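Local coordinates for protein 455aa long hypothetical phospho-sugar mutase (Sulfolobus tokodaii, PDB 2F7L) that catalyses the magnesium-dependent interconversion of the 6-phosphates and 1-phosphates of glucosamine and galactosamine, on the route to UDP-GlcNAc and UDP-GalNAc, at residues A[260-268]-A[287-298]; A[8-18]-A[96-107]. All coordinates share one frame; numbering follows the deposited sequence.

How the contacts relate
Both contacts are largely buried, yet they join different elements in different domains: contact 1 packs two helices of domain III, whereas contact 2 pairs the edge strand 10-13 of domain I with strand 103-109. They lie on opposite sides of the chain's centre, their own centres about 32 Å apart and their nearest atoms about 15 Å. Contact 1 is mainly apolar, with one carboxylate bond at its start and two partly exposed tyrosines at its far end, and lies far from the active-site serine and the probable magnesium ligands. Contact 2 is held by a ladder of backbone bonds and, at its buried end, by a charged network beside the probable phosphoserine, Ser-97; its other end reaches the surface at Pro-102.

Contact 1: residues A[260-268]-A[287-298]; sequences DRSGTLLSY and SSSLVEEYLSKY
Thr-264 stands against Val-291 and Tyr-294 at the middle of the contact, its two branches doing different work. OG1, anti to the carbonyl carbon (chi1 -71°), donates back to Asp-260 O at 2.8 Å and lies 3.5 Å from Val-291 CB; Asp-260 O also takes the helical bond from Thr-264 N. The methyl CG2 meets CB of Tyr-294 at 3.9 Å and lies obliquely to the ring. At the N-terminal end, Asp-260 OD1 accepts from Ser-288 N over 2.9 Å through its anti lone pair, a fairly straight bond (159°), while Asp-260 OD2 pairs with Arg-261 NH1, in the guanidinium plane, dividing the carboxylate between the two segments. Ser-288 OG makes a capping bond to Leu-290 N in the turn that leads into helix 290-296 and is also bonded to Glu-434. Leu-290 spreads over the same end, CD1 set across the bent Arg-261 chain at about a right angle, against its CD and NE, and CD2 near Thr-264. Farther on, Leu-295 sets CD1 against Ser-267 and CD2 3.8 Å from Thr-264 O. The far end is aromatic: Tyr-268 turns its CE1 edge over one face of Tyr-298, a tilted edge-to-face pair with centroids 4.7 Å apart and planes at 53°. The axes of the two helix segments run nearly parallel and come within 9.8 Å, and Thr-264 and Val-291 both reach Phe-325. Such side-by-side helices on one side of a mixed sheet belong to the alpha/beta/alpha sandwich of phosphohexose mutase domain III, helix 290-296 linking parallel strands 280-284 and 301-305 in a beta-alpha-beta unit.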
loop_
_atom_site.group_PDB
_atom_site.type_symbol
_atom_site.label_atom_id
_atom_site.label_comp_id
_atom_site.label_asym_id
_atom_site.label_seq_id
_atom_site.Cartn_x
_atom_site.Cartn_y
_atom_site.Cartn_z
ATOM N N ASP A 260 -1.106 -0.314 11.183
ATOM C CA ASP A 260 0.075 -0.605 11.986
ATOM C C ASP A 260 -0.207 -1.588 13.144
ATOM O O ASP A 260 0.710 -2.245 13.651
ATOM C CB ASP A 260 0.703 0.701 12.502
ATOM C CG ASP A 260 -0.321 1.657 13.107
ATOM O OD1 ASP A 260 0.090 2.725 13.608
ATOM O OD2 ASP A 260 -1.529 1.355 13.088
ATOM N N ARG A 261 -1.469 -1.702 13.555
ATOM C CA ARG A 261 -1.819 -2.642 14.620
ATOM C C ARG A 261 -1.664 -4.058 14.038
ATOM O O ARG A 261 -1.041 -4.938 14.640
ATOM C CB ARG A 261 -3.268 -2.443 15.083
ATOM C CG ARG A 261 -3.646 -1.030 15.509
ATOM C CD ARG A 261 -2.828 -0.626 16.663
ATOM N NE ARG A 261 -3.190 0.677 17.215
ATOM C CZ ARG A 261 -3.098 1.826 16.564
ATOM N NH1 ARG A 261 -2.670 1.848 15.315
ATOM N NH2 ARG A 261 -3.372 2.959 17.187
ATOM N N SER A 262 -2.236 -4.263 12.857
ATOM C CA SER A 262 -2.162 -5.556 12.201
ATOM C C SER A 262 -0.810 -5.768 11.533
ATOM O O SER A 262 -0.419 -6.904 11.263
ATOM C CB SER A 262 -3.287 -5.708 11.175
ATOM O OG SER A 262 -3.268 -4.669 10.224
ATOM N N GLY A 263 -0.094 -4.681 11.274
ATOM C CA GLY A 263 1.207 -4.800 10.648
ATOM C C GLY A 263 2.142 -5.376 11.678
ATOM O O GLY A 263 3.042 -6.157 11.370
ATOM N N THR A 264 1.911 -4.982 12.926
ATOM C CA THR A 264 2.712 -5.430 14.065
ATOM C C THR A 264 2.480 -6.924 14.349
ATOM O O THR A 264 3.426 -7.686 14.506
ATOM C CB THR A 264 2.372 -4.577 15.326
ATOM O OG1 THR A 264 2.887 -3.251 15.158
ATOM C CG2 THR A 264 2.967 -5.196 16.575
ATOM N N LEU A 265 1.210 -7.314 14.407
ATOM C CA LEU A 265 0.801 -8.699 14.633
ATOM C C LEU A 265 1.367 -9.592 13.521
ATOM O O LEU A 265 1.864 -10.689 13.778
ATOM C CB LEU A 265 -0.731 -8.767 14.624
ATOM C CG LEU A 265 -1.515 -9.155 15.882
ATOM C CD1 LEU A 265 -0.724 -8.820 17.116
ATOM C CD2 LEU A 265 -2.857 -8.440 15.892
ATOM N N LEU A 266 1.272 -9.111 12.282
ATOM C CA LEU A 266 1.759 -9.823 11.106
ATOM C C LEU A 266 3.271 -9.816 11.091
ATOM O O LEU A 266 3.912 -10.798 10.715
ATOM C CB LEU A 266 1.232 -9.156 9.840
ATOM C CG LEU A 266 0.078 -9.842 9.101
ATOM C CD1 LEU A 266 -0.857 -10.597 10.043
ATOM C CD2 LEU A 266 -0.660 -8.785 8.318
ATOM N N SER A 267 3.849 -8.697 11.501
ATOM C CA SER A 267 5.298 -8.580 11.547
ATOM C C SER A 267 5.794 -9.644 12.541
ATOM O O SER A 267 6.878 -10.210 12.413
ATOM C CB SER A 267 5.675 -7.171 12.007
ATOM O OG SER A 267 6.938 -6.804 11.488
ATOM N N TYR A 268 4.967 -9.923 13.531
ATOM C CA TYR A 268 5.292 -10.919 14.537
ATOM C C TYR A 268 5.311 -12.331 13.929
ATOM O O TYR A 268 6.334 -13.025 13.941
ATOM C CB TYR A 268 4.259 -10.846 15.662
ATOM C CG TYR A 268 4.293 -12.024 16.584
ATOM C CD1 TYR A 268 5.434 -12.307 17.337
ATOM C CD2 TYR A 268 3.196 -12.882 16.684
ATOM C CE1 TYR A 268 5.484 -13.424 18.168
ATOM C CE2 TYR A 268 3.237 -14.005 17.511
ATOM C CZ TYR A 268 4.384 -14.269 18.248
ATOM O OH TYR A 268 4.438 -15.383 19.050
ATOM N N SER A 287 3.812 5.274 11.533
ATOM C CA SER A 287 3.407 4.134 12.361
ATOM C C SER A 287 3.529 4.418 13.865
ATOM O O SER A 287 4.445 5.129 14.314
ATOM C CB SER A 287 4.264 2.911 12.011
ATOM O OG SER A 287 3.746 2.208 10.905
ATOM N N SER A 288 2.604 3.846 14.635
ATOM C CA SER A 288 2.590 4.008 16.085
ATOM C C SER A 288 3.820 3.380 16.693
ATOM O O SER A 288 4.273 2.360 16.206
ATOM C CB SER A 288 1.365 3.327 16.677
ATOM O OG SER A 288 1.527 3.110 18.069
ATOM N N SER A 289 4.353 3.977 17.759
ATOM C CA SER A 289 5.551 3.441 18.426
ATOM C C SER A 289 5.216 2.116 19.109
ATOM O O SER A 289 6.099 1.345 19.497
ATOM C CB SER A 289 6.111 4.449 19.440
ATOM O OG SER A 289 5.152 4.773 20.424
ATOM N N LEU A 290 3.922 1.871 19.246
ATOM C CA LEU A 290 3.404 0.633 19.805
ATOM C C LEU A 290 4.153 -0.564 19.176
ATOM O O LEU A 290 4.412 -1.582 19.831
ATOM C CB LEU A 290 1.902 0.583 19.493
ATOM C CG LEU A 290 1.039 -0.628 19.153
ATOM C CD1 LEU A 290 -0.298 -0.049 18.730
ATOM C CD2 LEU A 290 1.601 -1.480 18.020
ATOM N N VAL A 291 4.501 -0.423 17.899
ATOM C CA VAL A 291 5.216 -1.457 17.176
ATOM C C VAL A 291 6.516 -1.835 17.906
ATOM O O VAL A 291 6.837 -3.023 18.040
ATOM C CB VAL A 291 5.529 -0.996 15.723
ATOM C CG1 VAL A 291 6.380 0.260 15.745
ATOM C CG2 VAL A 291 6.249 -2.110 14.948
ATOM N N GLU A 292 7.262 -0.839 18.385
ATOM C CA GLU A 292 8.507 -1.129 19.107
ATOM C C GLU A 292 8.223 -1.864 20.398
ATOM O O GLU A 292 8.884 -2.845 20.732
ATOM C CB GLU A 292 9.263 0.144 19.462
ATOM C CG GLU A 292 9.963 0.806 18.322
ATOM C CD GLU A 292 10.874 1.916 18.801
ATOM O OE1 GLU A 292 10.444 2.706 19.675
ATOM O OE2 GLU A 292 12.017 2.000 18.298
ATOM N N GLU A 293 7.234 -1.369 21.124
ATOM C CA GLU A 293 6.867 -1.961 22.386
ATOM C C GLU A 293 6.618 -3.451 22.255
ATOM O O GLU A 293 7.201 -4.255 22.977
ATOM C CB GLU A 293 5.618 -1.275 22.913
ATOM C CG GLU A 293 5.359 -1.477 24.396
ATOM C CD GLU A 293 4.321 -0.497 24.904
ATOM O OE1 GLU A 293 4.286 0.647 24.389
ATOM O OE2 GLU A 293 3.554 -0.866 25.818
ATOM N N TYR A 294 5.756 -3.816 21.317
ATOM C CA TYR A 294 5.407 -5.211 21.111
ATOM C C TYR A 294 6.502 -6.045 20.464
ATOM O O TYR A 294 6.784 -7.138 20.914
ATOM C CB TYR A 294 4.142 -5.308 20.263
ATOM C CG TYR A 294 3.383 -6.600 20.442
ATOM C CD1 TYR A 294 2.392 -6.718 21.410
ATOM C CD2 TYR A 294 3.656 -7.704 19.644
ATOM C CE1 TYR A 294 1.689 -7.901 21.573
ATOM C CE2 TYR A 294 2.958 -8.897 19.805
ATOM C CZ TYR A 294 1.976 -8.984 20.767
ATOM O OH TYR A 294 1.265 -10.150 20.905
ATOM N N LEU A 295 7.123 -5.549 19.407
ATOM C CA LEU A 295 8.154 -6.350 18.764
ATOM C C LEU A 295 9.412 -6.440 19.593
ATOM O O LEU A 295 10.248 -7.310 19.351
ATOM C CB LEU A 295 8.484 -5.805 17.371
ATOM C CG LEU A 295 7.336 -5.899 16.356
ATOM C CD1 LEU A 295 7.824 -5.423 14.997
ATOM C CD2 LEU A 295 6.811 -7.340 16.266
ATOM N N SER A 296 9.538 -5.539 20.566
ATOM C CA SER A 296 10.704 -5.517 21.448
ATOM C C SER A 296 10.845 -6.821 22.218
ATOM O O SER A 296 11.940 -7.386 22.323
ATOM C CB SER A 296 10.612 -4.358 22.437
ATOM O OG SER A 296 11.115 -3.166 21.857
ATOM N N LYS A 297 9.732 -7.298 22.757
ATOM C CA LYS A 297 9.748 -8.538 23.500
ATOM C C LYS A 297 9.833 -9.770 22.596
ATOM O O LYS A 297 9.235 -10.804 22.883
ATOM C CB LYS A 297 8.519 -8.621 24.414
ATOM C CG LYS A 297 7.180 -8.396 23.761
ATOM C CD LYS A 297 6.059 -8.737 24.745
ATOM C CE LYS A 297 4.686 -8.287 24.236
ATOM N NZ LYS A 297 4.378 -8.757 22.840
ATOM N N TYR A 298 10.579 -9.649 21.502
ATOM C CA TYR A 298 10.770 -10.748 20.556
ATOM C C TYR A 298 12.096 -10.522 19.833
ATOM O O TYR A 298 12.489 -11.307 18.969
ATOM C CB TYR A 298 9.621 -10.807 19.551
ATOM C CG TYR A 298 8.276 -11.103 20.174
ATOM C CD1 TYR A 298 7.925 -12.394 20.549
ATOM C CD2 TYR A 298 7.367 -10.077 20.429
ATOM C CE1 TYR A 298 6.694 -12.657 21.166
ATOM C CE2 TYR A 298 6.142 -10.323 21.045
ATOM C CZ TYR A 298 5.807 -11.616 21.417
ATOM O OH TYR A 298 4.595 -11.857 22.048
#

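Contact 2: residues A[8-18]-A[96-107]; sequences DGVRGIVNKEL and ASHNPAPYNGIK
Asp-8 meets Lys-107 and Ser-97 at the buried end. Its OD2 forms a salt bridge of 3.2 Å with Lys-107 NZ, lies 3.1 Å from Ser-97 OG and also pairs with Arg-340; the extended lysine goes on to Asp-243 and Asp-245, probable magnesium ligands. Ser-97 is probably the phosphoserine of the catalytic cycle, unphosphorylated here, which places this network at the probable active site. With its CG between backbone N and carbonyl carbon (chi1 56°) and the chain bent at chi3, Arg-11 lays one guanidinium face on the peptide after Ala-96, whose C is 3.7 Å above the plane. NH1 makes a weak bond to Asn-99 OD1, the two flat groups nearly perpendicular (89°), and NH2 reaches Asp-8 OD2 only as a long salt bridge (3.7 Å). A leucine in place of Arg-11 would probably leave the Ala-96 to Asn-99 turn without this flat cover and its weak bond, and Asp-8 without one of its positive partners. The close-packed part is the antiparallel ladder, which adds strand 10-13 to the edge of the mixed domain I sheet. Val-10 pairs with Ile-106 and Gly-12 with Asn-104, both hydrogen-bonded. Arg-11 faces Gly-105, which leaves room for the arginine's CB. Leu-18 CD2 lies against Asn-104 CB, and Ile-106 packs on Leu-26 and Val-57 of the covering helices. Looser and nearer solvent is the other end: Ile-13 places CG1 over the face of Tyr-103, 4.0 Å from the ring centroid (CH-pi), and exposed Pro-102 accepts through its O from Val-14 N at 2.9 Å.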
loop_
_atom_site.group_PDB
_atom_site.type_symbol
_atom_site.label_atom_id
_atom_site.label_comp_id
_atom_site.label_asym_id
_atom_site.label_seq_id
_atom_site.Cartn_x
_atom_site.Cartn_y
_atom_site.Cartn_z
ATOM N N ASP A 8 2.838 7.738 -5.795
ATOM C CA ASP A 8 2.593 6.373 -6.241
ATOM C C ASP A 8 2.269 6.339 -7.743
ATOM O O ASP A 8 1.289 5.725 -8.160
ATOM C CB ASP A 8 1.418 5.828 -5.418
ATOM C CG ASP A 8 1.364 4.308 -5.366
ATOM O OD1 ASP A 8 2.296 3.638 -5.895
ATOM O OD2 ASP A 8 0.368 3.800 -4.775
ATOM N N GLY A 9 3.094 7.010 -8.548
ATOM C CA GLY A 9 2.885 7.039 -9.991
ATOM C C GLY A 9 2.273 8.332 -10.519
ATOM O O GLY A 9 2.133 9.328 -9.795
ATOM N N VAL A 10 1.912 8.316 -11.797
ATOM C CA VAL A 10 1.283 9.465 -12.423
ATOM C C VAL A 10 -0.224 9.312 -12.294
ATOM O O VAL A 10 -0.748 8.256 -12.591
ATOM C CB VAL A 10 1.626 9.536 -13.901
ATOM C CG1 VAL A 10 0.931 10.728 -14.508
ATOM C CG2 VAL A 10 3.137 9.613 -14.088
ATOM N N ARG A 11 -0.930 10.346 -11.856
ATOM C CA ARG A 11 -2.380 10.227 -11.724
ATOM C C ARG A 11 -3.170 11.528 -11.831
ATOM O O ARG A 11 -2.629 12.617 -11.723
ATOM C CB ARG A 11 -2.730 9.528 -10.411
ATOM C CG ARG A 11 -2.163 10.186 -9.200
ATOM C CD ARG A 11 -2.314 9.299 -7.961
ATOM N NE ARG A 11 -1.752 7.956 -8.116
ATOM C CZ ARG A 11 -1.687 7.050 -7.139
ATOM N NH1 ARG A 11 -2.148 7.338 -5.925
ATOM N NH2 ARG A 11 -1.175 5.846 -7.375
ATOM N N GLY A 12 -4.467 11.412 -12.052
ATOM C CA GLY A 12 -5.279 12.601 -12.171
ATOM C C GLY A 12 -6.688 12.192 -12.512
ATOM O O GLY A 12 -6.953 11.009 -12.706
ATOM N N ILE A 13 -7.592 13.159 -12.573
ATOM C CA ILE A 13 -8.966 12.857 -12.903
ATOM C C ILE A 13 -8.979 12.377 -14.337
ATOM O O ILE A 13 -8.460 13.036 -15.242
ATOM C CB ILE A 13 -9.850 14.091 -12.726
ATOM C CG1 ILE A 13 -9.950 14.404 -11.233
ATOM C CG2 ILE A 13 -11.239 13.852 -13.305
ATOM C CD1 ILE A 13 -10.472 15.767 -10.968
ATOM N N VAL A 14 -9.565 11.211 -14.541
ATOM C CA VAL A 14 -9.594 10.618 -15.857
ATOM C C VAL A 14 -10.367 11.446 -16.876
ATOM O O VAL A 14 -11.446 11.962 -16.598
ATOM C CB VAL A 14 -10.144 9.171 -15.791
ATOM C CG1 VAL A 14 -11.650 9.165 -16.010
ATOM C CG2 VAL A 14 -9.400 8.295 -16.796
ATOM N N ASN A 15 -9.768 11.553 -18.060
ATOM C CA ASN A 15 -10.280 12.294 -19.198
ATOM C C ASN A 15 -10.333 13.793 -18.986
ATOM O O ASN A 15 -11.104 14.489 -19.639
ATOM C CB ASN A 15 -11.647 11.770 -19.627
ATOM C CG ASN A 15 -11.681 11.402 -21.100
ATOM O OD1 ASN A 15 -10.632 11.316 -21.742
ATOM N ND2 ASN A 15 -12.873 11.166 -21.636
ATOM N N LYS A 16 -9.510 14.292 -18.076
ATOM C CA LYS A 16 -9.432 15.724 -17.834
ATOM C C LYS A 16 -7.980 16.111 -17.654
ATOM O O LYS A 16 -7.401 16.757 -18.516
ATOM C CB LYS A 16 -10.259 16.138 -16.623
ATOM C CG LYS A 16 -11.661 16.492 -17.025
ATOM C CD LYS A 16 -12.131 17.776 -16.393
ATOM C CE LYS A 16 -12.638 17.509 -15.003
ATOM N NZ LYS A 16 -11.579 16.840 -14.187
ATOM N N GLU A 17 -7.383 15.697 -16.550
ATOM C CA GLU A 17 -5.992 15.988 -16.313
ATOM C C GLU A 17 -5.272 14.779 -16.889
ATOM O O GLU A 17 -4.334 14.920 -17.673
ATOM C CB GLU A 17 -5.768 16.140 -14.812
ATOM C CG GLU A 17 -6.839 17.050 -14.193
ATOM C CD GLU A 17 -6.992 16.919 -12.673
ATOM O OE1 GLU A 17 -6.625 15.870 -12.078
ATOM O OE2 GLU A 17 -7.519 17.887 -12.082
ATOM N N LEU A 18 -5.719 13.581 -16.513
ATOM C CA LEU A 18 -5.116 12.361 -17.041
ATOM C C LEU A 18 -5.893 12.130 -18.330
ATOM O O LEU A 18 -6.947 11.515 -18.332
ATOM C CB LEU A 18 -5.322 11.166 -16.086
ATOM C CG LEU A 18 -4.488 9.915 -16.400
ATOM C CD1 LEU A 18 -3.123 10.084 -15.777
ATOM C CD2 LEU A 18 -5.134 8.660 -15.864
ATOM N N ALA A 96 -5.222 4.292 -9.738
ATOM C CA ALA A 96 -5.063 5.527 -8.959
ATOM C C ALA A 96 -4.997 5.160 -7.473
ATOM O O ALA A 96 -5.363 5.936 -6.599
ATOM C CB ALA A 96 -6.221 6.507 -9.228
ATOM N N SER A 97 -4.531 3.949 -7.210
ATOM C CA SER A 97 -4.368 3.442 -5.854
ATOM C C SER A 97 -5.629 3.581 -4.975
ATOM O O SER A 97 -6.599 2.820 -5.125
ATOM C CB SER A 97 -3.159 4.144 -5.198
ATOM O OG SER A 97 -2.652 3.428 -4.068
ATOM N N HIS A 98 -5.604 4.566 -4.077
ATOM C CA HIS A 98 -6.688 4.827 -3.119
ATOM C C HIS A 98 -7.567 6.045 -3.476
ATOM O O HIS A 98 -8.658 6.220 -2.902
ATOM C CB HIS A 98 -6.069 5.094 -1.753
ATOM C CG HIS A 98 -5.056 6.195 -1.795
ATOM N ND1 HIS A 98 -3.769 5.999 -2.253
ATOM C CD2 HIS A 98 -5.175 7.525 -1.567
ATOM C CE1 HIS A 98 -3.143 7.161 -2.307
ATOM N NE2 HIS A 98 -3.974 8.103 -1.898
ATOM N N ASN A 99 -7.068 6.897 -4.377
ATOM C CA ASN A 99 -7.776 8.105 -4.802
ATOM C C ASN A 99 -9.249 7.848 -5.079
ATOM O O ASN A 99 -9.635 6.750 -5.458
ATOM C CB ASN A 99 -7.158 8.668 -6.082
ATOM C CG ASN A 99 -5.838 9.338 -5.852
ATOM O OD1 ASN A 99 -4.980 8.829 -5.132
ATOM N ND2 ASN A 99 -5.653 10.489 -6.484
ATOM N N PRO A 100 -10.086 8.879 -4.909
ATOM C CA PRO A 100 -11.528 8.818 -5.137
ATOM C C PRO A 100 -11.793 8.301 -6.548
ATOM O O PRO A 100 -10.885 8.275 -7.393
ATOM C CB PRO A 100 -11.960 10.266 -4.975
ATOM C CG PRO A 100 -11.012 10.782 -3.995
ATOM C CD PRO A 100 -9.698 10.217 -4.438
ATOM N N ALA A 101 -13.045 7.922 -6.791
ATOM C CA ALA A 101 -13.492 7.365 -8.060
ATOM C C ALA A 101 -13.148 8.078 -9.363
ATOM O O ALA A 101 -12.887 7.429 -10.386
ATOM C CB ALA A 101 -14.984 7.161 -8.007
ATOM N N PRO A 102 -13.150 9.412 -9.361
ATOM C CA PRO A 102 -12.829 10.036 -10.650
ATOM C C PRO A 102 -11.363 10.008 -11.092
ATOM O O PRO A 102 -11.039 10.416 -12.209
ATOM C CB PRO A 102 -13.422 11.449 -10.509
ATOM C CG PRO A 102 -13.329 11.705 -9.051
ATOM C CD PRO A 102 -13.688 10.393 -8.403
ATOM N N TYR A 103 -10.493 9.492 -10.236
ATOM C CA TYR A 103 -9.075 9.416 -10.558
ATOM C C TYR A 103 -8.644 8.100 -11.196
ATOM O O TYR A 103 -9.311 7.068 -11.067
ATOM C CB TYR A 103 -8.232 9.589 -9.290
ATOM C CG TYR A 103 -8.201 10.980 -8.748
ATOM C CD1 TYR A 103 -7.082 11.791 -8.919
ATOM C CD2 TYR A 103 -9.318 11.515 -8.104
ATOM C CE1 TYR A 103 -7.078 13.113 -8.462
ATOM C CE2 TYR A 103 -9.330 12.836 -7.649
ATOM C CZ TYR A 103 -8.210 13.631 -7.834
ATOM O OH TYR A 103 -8.252 14.948 -7.421
ATOM N N ASN A 104 -7.509 8.158 -11.880
ATOM C CA ASN A 104 -6.882 6.989 -12.466
ATOM C C ASN A 104 -5.446 7.401 -12.728
ATOM O O ASN A 104 -5.143 8.578 -12.672
ATOM C CB ASN A 104 -7.582 6.546 -13.734
ATOM C CG ASN A 104 -7.536 5.033 -13.907
ATOM O OD1 ASN A 104 -8.378 4.438 -14.587
ATOM N ND2 ASN A 104 -6.551 4.409 -13.293
ATOM N N GLY A 105 -4.554 6.456 -12.972
ATOM C CA GLY A 105 -3.176 6.831 -13.203
ATOM C C GLY A 105 -2.291 5.747 -13.779
ATOM O O GLY A 105 -2.757 4.704 -14.241
ATOM N N ILE A 106 -0.995 5.983 -13.754
ATOM C CA ILE A 106 -0.089 5.014 -14.298
ATOM C C ILE A 106 0.956 4.648 -13.299
ATOM O O ILE A 106 1.632 5.518 -12.775
ATOM C CB ILE A 106 0.637 5.568 -15.518
ATOM C CG1 ILE A 106 -0.368 5.973 -16.598
ATOM C CG2 ILE A 106 1.614 4.539 -16.042
ATOM C CD1 ILE A 106 -1.029 4.811 -17.280
ATOM N N LYS A 107 1.075 3.360 -13.008
ATOM C CA LYS A 107 2.113 2.864 -12.110
ATOM C C LYS A 107 3.036 2.083 -13.051
ATOM O O LYS A 107 2.584 1.495 -14.045
ATOM C CB LYS A 107 1.539 1.910 -11.061
ATOM C CG LYS A 107 1.259 2.543 -9.704
ATOM C CD LYS A 107 0.773 1.510 -8.692
ATOM C CE LYS A 107 0.286 2.167 -7.389
ATOM N NZ LYS A 107 -0.487 1.250 -6.449
#